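Local coordinates for protein acyl-CoA dehydrogenase FadE3 (Mycobacterium smegmatis, PDB 4IV6) that belongs to the acyl-CoA dehydrogenase family of flavoproteins and binds dihydroflavine-adenine dinucleotide in an assembly of four chains, at residues 12-17 with 72-77; 316-321 with 381-386; 165-170 with 189-194. One frame throughout, in Å; residues are numbered along the deposited sequence.

Interaction 1: 12-17 with 72-77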
loop_
_atom_site.group_PDB
_atom_site.type_symbol
_atom_site.label_atom_id
_atom_site.label_comp_id
_atom_site.label_asym_id
_atom_site.label_seq_id
_atom_site.Cartn_x
_atom_site.Cartn_y
_atom_site.Cartn_z
ATOM N N GLU B 12 37.188 -4.356 -2.850
ATOM C CA GLU B 12 36.437 -5.598 -3.036
ATOM C C GLU B 12 36.774 -6.571 -1.926
ATOM O O GLU B 12 35.911 -7.257 -1.387
ATOM C CB GLU B 12 36.796 -6.260 -4.377
ATOM C CG GLU B 12 36.455 -5.448 -5.605
ATOM C CD GLU B 12 35.042 -5.682 -6.128
ATOM O OE1 GLU B 12 34.104 -5.838 -5.304
ATOM O OE2 GLU B 12 34.887 -5.705 -7.377
ATOM N N THR B 13 38.055 -6.632 -1.608
ATOM C CA THR B 13 38.543 -7.521 -0.583
ATOM C C THR B 13 37.922 -7.211 0.775
ATOM O O THR B 13 37.547 -8.148 1.499
ATOM C CB THR B 13 40.091 -7.479 -0.520
ATOM O OG1 THR B 13 40.628 -8.057 -1.731
ATOM C CG2 THR B 13 40.611 -8.257 0.676
ATOM N N ILE B 14 37.835 -5.933 1.142
ATOM C CA ILE B 14 37.266 -5.572 2.454
ATOM C C ILE B 14 35.798 -6.045 2.524
ATOM O O ILE B 14 35.390 -6.649 3.519
ATOM C CB ILE B 14 37.437 -4.073 2.818
ATOM C CG1 ILE B 14 36.875 -3.739 4.199
ATOM C CG2 ILE B 14 36.661 -3.157 1.906
ATOM C CD1 ILE B 14 37.611 -4.412 5.333
ATOM N N VAL B 15 35.033 -5.825 1.458
ATOM C CA VAL B 15 33.641 -6.276 1.427
ATOM C C VAL B 15 33.600 -7.790 1.639
ATOM O O VAL B 15 32.849 -8.269 2.479
ATOM C CB VAL B 15 32.941 -5.868 0.125
ATOM C CG1 VAL B 15 31.525 -6.459 0.072
ATOM C CG2 VAL B 15 32.871 -4.346 0.009
ATOM N N LYS B 16 34.462 -8.541 0.939
ATOM C CA LYS B 16 34.488 -10.001 1.091
ATOM C C LYS B 16 34.882 -10.447 2.479
ATOM O O LYS B 16 34.333 -11.403 3.020
ATOM C CB LYS B 16 35.452 -10.648 0.109
ATOM C CG LYS B 16 35.032 -10.516 -1.337
ATOM C CD LYS B 16 36.000 -11.270 -2.216
ATOM C CE LYS B 16 36.192 -10.602 -3.562
ATOM N NZ LYS B 16 35.004 -10.822 -4.415
ATOM N N THR B 17 35.864 -9.759 3.040
ATOM C CA THR B 17 36.318 -10.033 4.392
ATOM C C THR B 17 35.193 -9.854 5.392
ATOM O O THR B 17 35.030 -10.668 6.297
ATOM C CB THR B 17 37.483 -9.104 4.738
ATOM O OG1 THR B 17 38.576 -9.463 3.893
ATOM C CG2 THR B 17 37.910 -9.253 6.203
ATOM N N VAL B 72 29.243 1.780 1.971
ATOM C CA VAL B 72 27.848 1.335 2.105
ATOM C C VAL B 72 27.740 -0.177 1.973
ATOM O O VAL B 72 26.938 -0.802 2.652
ATOM C CB VAL B 72 26.877 2.104 1.188
ATOM C CG1 VAL B 72 26.969 3.602 1.472
ATOM C CG2 VAL B 72 27.146 1.852 -0.271
ATOM N N GLN B 73 28.568 -0.768 1.117
ATOM C CA GLN B 73 28.573 -2.207 0.992
ATOM C C GLN B 73 29.094 -2.878 2.265
ATOM O O GLN B 73 28.584 -3.917 2.661
ATOM C CB GLN B 73 29.339 -2.646 -0.240
ATOM C CG GLN B 73 28.616 -2.293 -1.543
ATOM C CD GLN B 73 29.463 -2.548 -2.762
ATOM O OE1 GLN B 73 29.803 -1.627 -3.522
ATOM N NE2 GLN B 73 29.848 -3.783 -2.938
ATOM N N VAL B 74 30.069 -2.272 2.927
ATOM C CA VAL B 74 30.588 -2.832 4.195
ATOM C C VAL B 74 29.514 -2.736 5.266
ATOM O O VAL B 74 29.250 -3.698 6.000
ATOM C CB VAL B 74 31.874 -2.132 4.670
ATOM C CG1 VAL B 74 32.239 -2.557 6.082
ATOM C CG2 VAL B 74 33.023 -2.420 3.732
ATOM N N ALA B 75 28.877 -1.580 5.344
ATOM C CA ALA B 75 27.807 -1.379 6.328
ATOM C C ALA B 75 26.636 -2.345 6.076
ATOM O O ALA B 75 26.085 -2.939 7.009
ATOM C CB ALA B 75 27.350 0.071 6.307
ATOM N N GLU B 76 26.320 -2.572 4.808
ATOM C CA GLU B 76 25.238 -3.462 4.442
ATOM C C GLU B 76 25.573 -4.914 4.847
ATOM O O GLU B 76 24.723 -5.608 5.374
ATOM C CB GLU B 76 24.969 -3.367 2.944
ATOM C CG GLU B 76 23.897 -4.333 2.443
ATOM C CD GLU B 76 23.744 -4.319 0.936
ATOM O OE1 GLU B 76 24.574 -4.975 0.275
ATOM O OE2 GLU B 76 22.774 -3.684 0.435
ATOM N N GLU B 77 26.815 -5.350 4.613
ATOM C CA GLU B 77 27.225 -6.699 4.962
ATOM C C GLU B 77 27.114 -6.925 6.444
ATOM O O GLU B 77 26.614 -7.961 6.883
ATOM C CB GLU B 77 28.660 -6.994 4.550
ATOM C CG GLU B 77 28.890 -7.189 3.061
ATOM C CD GLU B 77 28.121 -8.335 2.420
ATOM O OE1 GLU B 77 27.765 -9.366 3.079
ATOM O OE2 GLU B 77 27.859 -8.154 1.212
#
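The carboxylate of Glu77 packs beside Val15 and is held by two groups: OE2 makes a salt bridge to Arg258 of helix 234-270, and OE1 is hydrogen-bonded to His19, one turn further along the helix that carries Val15. Each carboxylate oxygen thus has its own partner. Glu77 OE2 also lies 4.2 Å from Val15 CG1. The stem of the glutamate does the packing: Glu77 CG sits 4.1 Å from Val15 CG1, and the two side chains cross at about a right angle. The bend at chi2 (-60°) folds the carboxylate back beside the valine.

The helices run side by side in the same direction. The axes of the two segments come within 9.2 Å, and their directions differ by 7°. Val15 and Val74 are level, with their CA atoms 5.4 Å apart. Val15 works with both branches. CG1, anti to the backbone N (chi1 175°), goes to Glu77. CG2 goes to Gln73 CB at 3.9 Å and to Val74 CG2 at 4.2 Å. Val74 CG2 is shared, because the side chain of Ile14 crosses it at about a right angle. Both Ile14 CG1 and Ile14 CG2 come to 4.1 Å from this methyl. Val74 also touches Ile52 and Leu55, which extend the apolar patch.

These two helices belong to the N-terminal helical domain of the acyl-CoA dehydrogenase fold. The far side of helix 68-81 faces helices 234-270 and 282-310, where Glu76 makes salt bridges to Arg258 and Arg299. No hydrogen bond passes between 12-17 and 72-77. Methyl and methylene groups hold them together, while the nearby carboxylate of Glu77 is paired with groups outside the two segments. Its pairing with Arg258 would be expected to favour the ionised form.

Interaction 2: 316-321 with 381-386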
loop_
_atom_site.group_PDB
_atom_site.type_symbol
_atom_site.label_atom_id
_atom_site.label_comp_id
_atom_site.label_asym_id
_atom_site.label_seq_id
_atom_site.Cartn_x
_atom_site.Cartn_y
_atom_site.Cartn_z
ATOM N N ASP B 316 22.751 15.450 -1.175
ATOM C CA ASP B 316 22.067 15.586 0.097
ATOM C C ASP B 316 20.622 15.050 0.018
ATOM O O ASP B 316 20.185 14.287 0.878
ATOM C CB ASP B 316 22.149 17.029 0.661
ATOM C CG ASP B 316 21.565 18.090 -0.269
ATOM O OD1 ASP B 316 21.153 17.816 -1.429
ATOM O OD2 ASP B 316 21.518 19.244 0.188
ATOM N N MET B 317 19.907 15.414 -1.028
ATOM C CA MET B 317 18.546 14.910 -1.248
ATOM C C MET B 317 18.574 13.398 -1.544
ATOM O O MET B 317 17.742 12.638 -1.056
ATOM C CB MET B 317 17.881 15.662 -2.392
ATOM C CG MET B 317 16.446 15.205 -2.699
ATOM S SD MET B 317 15.752 16.161 -4.067
ATOM C CE MET B 317 16.379 15.307 -5.486
ATOM N N GLU B 318 19.537 12.977 -2.346
ATOM C CA GLU B 318 19.618 11.592 -2.774
ATOM C C GLU B 318 19.907 10.657 -1.577
ATOM O O GLU B 318 19.352 9.568 -1.490
ATOM C CB GLU B 318 20.666 11.457 -3.887
ATOM C CG GLU B 318 20.251 12.128 -5.194
ATOM C CD GLU B 318 20.556 13.613 -5.305
ATOM O OE1 GLU B 318 20.949 14.296 -4.299
ATOM O OE2 GLU B 318 20.363 14.105 -6.450
ATOM N N ALA B 319 20.751 11.114 -0.653
ATOM C CA ALA B 319 20.991 10.387 0.594
ATOM C C ALA B 319 19.733 10.214 1.446
ATOM O O ALA B 319 19.487 9.137 1.976
ATOM C CB ALA B 319 22.098 11.026 1.397
ATOM N N GLY B 320 18.947 11.272 1.594
ATOM C CA GLY B 320 17.672 11.195 2.307
ATOM C C GLY B 320 16.676 10.271 1.604
ATOM O O GLY B 320 15.966 9.490 2.255
ATOM N N MET B 321 16.643 10.327 0.272
ATOM C CA MET B 321 15.788 9.421 -0.498
ATOM C C MET B 321 16.203 7.961 -0.282
ATOM O O MET B 321 15.345 7.074 -0.114
ATOM C CB MET B 321 15.806 9.765 -1.975
ATOM C CG MET B 321 15.081 11.065 -2.278
ATOM S SD MET B 321 15.091 11.441 -4.027
ATOM C CE MET B 321 13.740 12.633 -4.140
ATOM N N VAL B 381 11.956 21.195 -4.160
ATOM C CA VAL B 381 11.598 22.548 -4.577
ATOM C C VAL B 381 12.846 23.433 -4.801
ATOM O O VAL B 381 12.924 24.172 -5.791
ATOM C CB VAL B 381 10.590 23.166 -3.584
ATOM C CG1 VAL B 381 10.480 24.699 -3.766
ATOM C CG2 VAL B 381 9.238 22.476 -3.754
ATOM N N ALA B 382 13.819 23.315 -3.918
ATOM C CA ALA B 382 15.049 24.088 -4.023
ATOM C C ALA B 382 15.769 23.722 -5.317
ATOM O O ALA B 382 16.289 24.579 -6.017
ATOM C CB ALA B 382 15.963 23.809 -2.843
ATOM N N ARG B 383 15.783 22.431 -5.623
ATOM C CA ARG B 383 16.431 21.915 -6.814
ATOM C C ARG B 383 15.664 22.036 -8.100
ATOM O O ARG B 383 16.282 22.064 -9.165
ATOM C CB ARG B 383 16.713 20.444 -6.603
ATOM C CG ARG B 383 17.692 20.210 -5.465
ATOM C CD ARG B 383 18.752 19.340 -5.975
ATOM N NE ARG B 383 19.613 18.787 -4.961
ATOM C CZ ARG B 383 20.125 17.568 -5.055
ATOM N NH1 ARG B 383 19.854 16.834 -6.115
ATOM N NH2 ARG B 383 20.925 17.125 -4.107
ATOM N N GLY B 384 14.330 22.055 -8.015
ATOM C CA GLY B 384 13.476 22.077 -9.203
ATOM C C GLY B 384 13.176 20.674 -9.751
ATOM O O GLY B 384 12.633 20.529 -10.830
ATOM N N GLY B 385 13.504 19.637 -8.998
ATOM C CA GLY B 385 13.125 18.290 -9.362
ATOM C C GLY B 385 14.285 17.347 -9.189
ATOM O O GLY B 385 15.208 17.639 -8.440
ATOM N N LEU B 386 14.239 16.230 -9.893
ATOM C CA LEU B 386 15.318 15.253 -9.818
ATOM C C LEU B 386 16.469 15.670 -10.736
ATOM O O LEU B 386 16.273 16.346 -11.732
ATOM C CB LEU B 386 14.839 13.850 -10.240
ATOM C CG LEU B 386 13.763 13.146 -9.422
ATOM C CD1 LEU B 386 13.543 11.737 -9.974
ATOM C CD2 LEU B 386 14.155 13.053 -7.960
HETATM O O HOH W 1 19.607 19.854 -2.180
#
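This contact is a salt-bridge network with an apolar patch beside it. It joins the first turns of helix 316-340 to the end of helix 369-383 and the turn that follows, at a subunit interface. Arg383 lies at its centre and meets two carboxylates.

Glu318 is gripped end-on. Arg383 NH1 bonds to Glu318 OE2 at 2.8 Å, close to the guanidinium plane. Arg383 NH2 bonds to Glu318 OE1, also at 2.8 Å, and Glu318 OE1 accepts it with its syn lone pair. The fit is not flat: the planes of the two groups are 38° apart. Glu318 reaches the arginine by bending at chi2 (85°).

Asp316 comes in at another edge of the guanidinium. Arg383 NH2 meets Asp316 OD1 at 2.8 Å, nearly along its C-O axis, and here the two planes are only 15° apart. OD1 has two further donors. Met317 N reaches it at 2.7 Å from above the carboxylate plane. Water 1 donates to it and accepts from Arg383 NE at 3.0 Å. Three donors on one oxygen should help keep Asp316 ionised.

Met317 CB lies over one face of the guanidinium, 3.8 Å from Arg383 NH2. The methyl of Met317, CE, turns to Leu386 CD2. The more extended Met321 brings its own CE to 3.9 Å from Leu386 CD2. The chain leaves the helix at Gly384, with positive phi, and this turn leads to Leu386.

A second subunit packs here too: its Tyr296, Thr293 and Leu295 touch Glu318, Met321 and Leu386. The whole is a salt-bridge network built on an end-on, bidentate Arg-Glu pair, in the C-terminal helical bundle of the acyl-CoA dehydrogenase fold.

Interaction 3: 165-170 with 189-194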
loop_
_atom_site.group_PDB
_atom_site.type_symbol
_atom_site.label_atom_id
_atom_site.label_comp_id
_atom_site.label_asym_id
_atom_site.label_seq_id
_atom_site.Cartn_x
_atom_site.Cartn_y
_atom_site.Cartn_z
ATOM N N ASP B 165 34.280 7.015 24.105
ATOM C CA ASP B 165 34.835 8.019 24.993
ATOM C C ASP B 165 35.031 9.409 24.373
ATOM O O ASP B 165 35.595 10.288 25.020
ATOM C CB ASP B 165 36.101 7.482 25.633
ATOM C CG ASP B 165 35.786 6.449 26.721
ATOM O OD1 ASP B 165 34.593 6.284 27.109
ATOM O OD2 ASP B 165 36.720 5.807 27.195
ATOM N N LEU B 166 34.546 9.604 23.146
ATOM C CA LEU B 166 34.371 10.957 22.593
ATOM C C LEU B 166 32.953 11.092 22.093
ATOM O O LEU B 166 32.465 10.241 21.363
ATOM C CB LEU B 166 35.335 11.228 21.454
ATOM C CG LEU B 166 35.273 12.612 20.795
ATOM C CD1 LEU B 166 35.742 13.686 21.760
ATOM C CD2 LEU B 166 36.115 12.603 19.547
ATOM N N VAL B 167 32.283 12.162 22.493
ATOM C CA VAL B 167 30.889 12.383 22.109
ATOM C C VAL B 167 30.810 13.750 21.419
ATOM O O VAL B 167 31.274 14.757 21.960
ATOM C CB VAL B 167 29.974 12.290 23.353
ATOM C CG1 VAL B 167 28.531 12.641 22.997
ATOM C CG2 VAL B 167 30.042 10.896 23.966
ATOM N N ALA B 168 30.312 13.761 20.193
ATOM C CA ALA B 168 30.043 14.994 19.482
ATOM C C ALA B 168 28.678 15.513 19.940
ATOM O O ALA B 168 27.630 15.011 19.537
ATOM C CB ALA B 168 30.068 14.774 17.980
ATOM N N LEU B 169 28.715 16.529 20.790
ATOM C CA LEU B 169 27.531 16.999 21.500
ATOM C C LEU B 169 26.999 18.260 20.857
ATOM O O LEU B 169 27.682 19.277 20.862
ATOM C CB LEU B 169 27.895 17.321 22.947
ATOM C CG LEU B 169 26.750 17.747 23.862
ATOM C CD1 LEU B 169 25.810 16.572 24.158
ATOM C CD2 LEU B 169 27.305 18.283 25.159
ATOM N N MET B 170 25.773 18.214 20.347
ATOM C CA MET B 170 25.140 19.420 19.814
ATOM C C MET B 170 24.463 20.103 20.983
ATOM O O MET B 170 23.682 19.474 21.716
ATOM C CB MET B 170 24.142 19.090 18.715
ATOM C CG MET B 170 23.547 20.326 18.033
ATOM S SD MET B 170 22.353 19.921 16.726
ATOM C CE MET B 170 23.437 19.509 15.402
ATOM N N VAL B 189 33.240 16.237 23.321
ATOM C CA VAL B 189 33.257 16.071 24.767
ATOM C C VAL B 189 33.792 14.703 25.163
ATOM O O VAL B 189 33.253 13.673 24.749
ATOM C CB VAL B 189 31.812 16.191 25.285
ATOM C CG1 VAL B 189 31.744 16.040 26.802
ATOM C CG2 VAL B 189 31.259 17.545 24.852
ATOM N N GLU B 190 34.835 14.705 25.975
ATOM C CA GLU B 190 35.323 13.495 26.600
ATOM C C GLU B 190 34.548 13.189 27.903
ATOM O O GLU B 190 33.747 13.994 28.379
ATOM C CB GLU B 190 36.837 13.618 26.892
ATOM C CG GLU B 190 37.635 13.973 25.655
ATOM C CD GLU B 190 39.137 14.031 25.904
ATOM O OE1 GLU B 190 39.590 13.893 27.052
ATOM O OE2 GLU B 190 39.863 14.210 24.942
ATOM N N LYS B 191 34.804 12.022 28.468
ATOM C CA LYS B 191 34.146 11.584 29.697
ATOM C C LYS B 191 34.688 12.329 30.947
ATOM O O LYS B 191 35.438 11.776 31.740
ATOM C CB LYS B 191 34.284 10.068 29.847
ATOM C CG LYS B 191 33.570 9.240 28.769
ATOM C CD LYS B 191 32.060 9.315 28.904
ATOM C CE LYS B 191 31.317 8.755 27.694
ATOM N NZ LYS B 191 31.446 7.286 27.590
ATOM N N VAL B 192 34.283 13.585 31.103
ATOM C CA VAL B 192 34.739 14.457 32.161
ATOM C C VAL B 192 33.812 14.384 33.394
ATOM O O VAL B 192 32.680 13.897 33.297
ATOM C CB VAL B 192 34.813 15.910 31.661
ATOM C CG1 VAL B 192 35.762 15.986 30.478
ATOM C CG2 VAL B 192 33.432 16.431 31.272
ATOM N N PRO B 193 34.300 14.857 34.550
ATOM C CA PRO B 193 33.446 14.921 35.724
ATOM C C PRO B 193 32.176 15.721 35.413
ATOM O O PRO B 193 32.247 16.751 34.764
ATOM C CB PRO B 193 34.344 15.614 36.780
ATOM C CG PRO B 193 35.731 15.188 36.386
ATOM C CD PRO B 193 35.693 15.226 34.866
ATOM N N GLY B 194 31.022 15.195 35.787
ATOM C CA GLY B 194 29.764 15.883 35.523
ATOM C C GLY B 194 29.028 15.323 34.302
ATOM O O GLY B 194 27.894 15.706 34.038
HETATM O O HOH W 2 36.828 10.249 27.551
#
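Val167 and Val189 form an antiparallel hydrogen-bonded pair, with Val189 N bonding to Val167 O at 2.8 Å and Val167 N to Val189 O at 2.9 Å. The first bond is nearly straight (175°). Beyond this pair, water 2 bridges Asp165 O and Lys191 N, and Glu190 CA makes a CA-H...O contact to Asp165 O.

Val189 CG2 packs on Leu169 CB at 3.9 Å and also near Leu169 CD2, on the sheet face that carries Val167. At the hairpin's open end, Lys191 crosses Asp165 at about a right angle. Lys191 is the centre of an inverse gamma turn. Its chain bends at chi2 and chi4, and NZ makes a weak salt bridge to Asp165 OD1 at 3.3 Å. Ser164 O and Ala161 O also accept from that ammonium.

The side chain of Val167 is about 8 Å from a bound dihydroflavine-adenine dinucleotide. Strand 166-172 is the middle one of three: strand 122-125 runs parallel on its other flank. Ile151 of strand 148-159 meets Leu169 and Val189. Tyr111 of helix 105-116 hydrogen-bonds Glu190.

Overall arrangement
From the N terminus, interaction 1 comes first and closes a loop of 54 residues, about half of them helical, inside the N-terminal domain. Interaction 3 follows and closes the short beta hairpin of strands 166-172 and 184-190 in the middle domain. Interaction 2 is last: it brings the chain's tail back to the start of helix 316-340 across 59 residues. The three loops stand in series, so none nests or crosses. None of the contacts touches another. Interactions 1 and 2 are nearest, about 9 Å between closest atoms, both in the helical part of the fold. Interaction 3 lies apart in the beta part, its centre 31 Å and 34 Å from theirs.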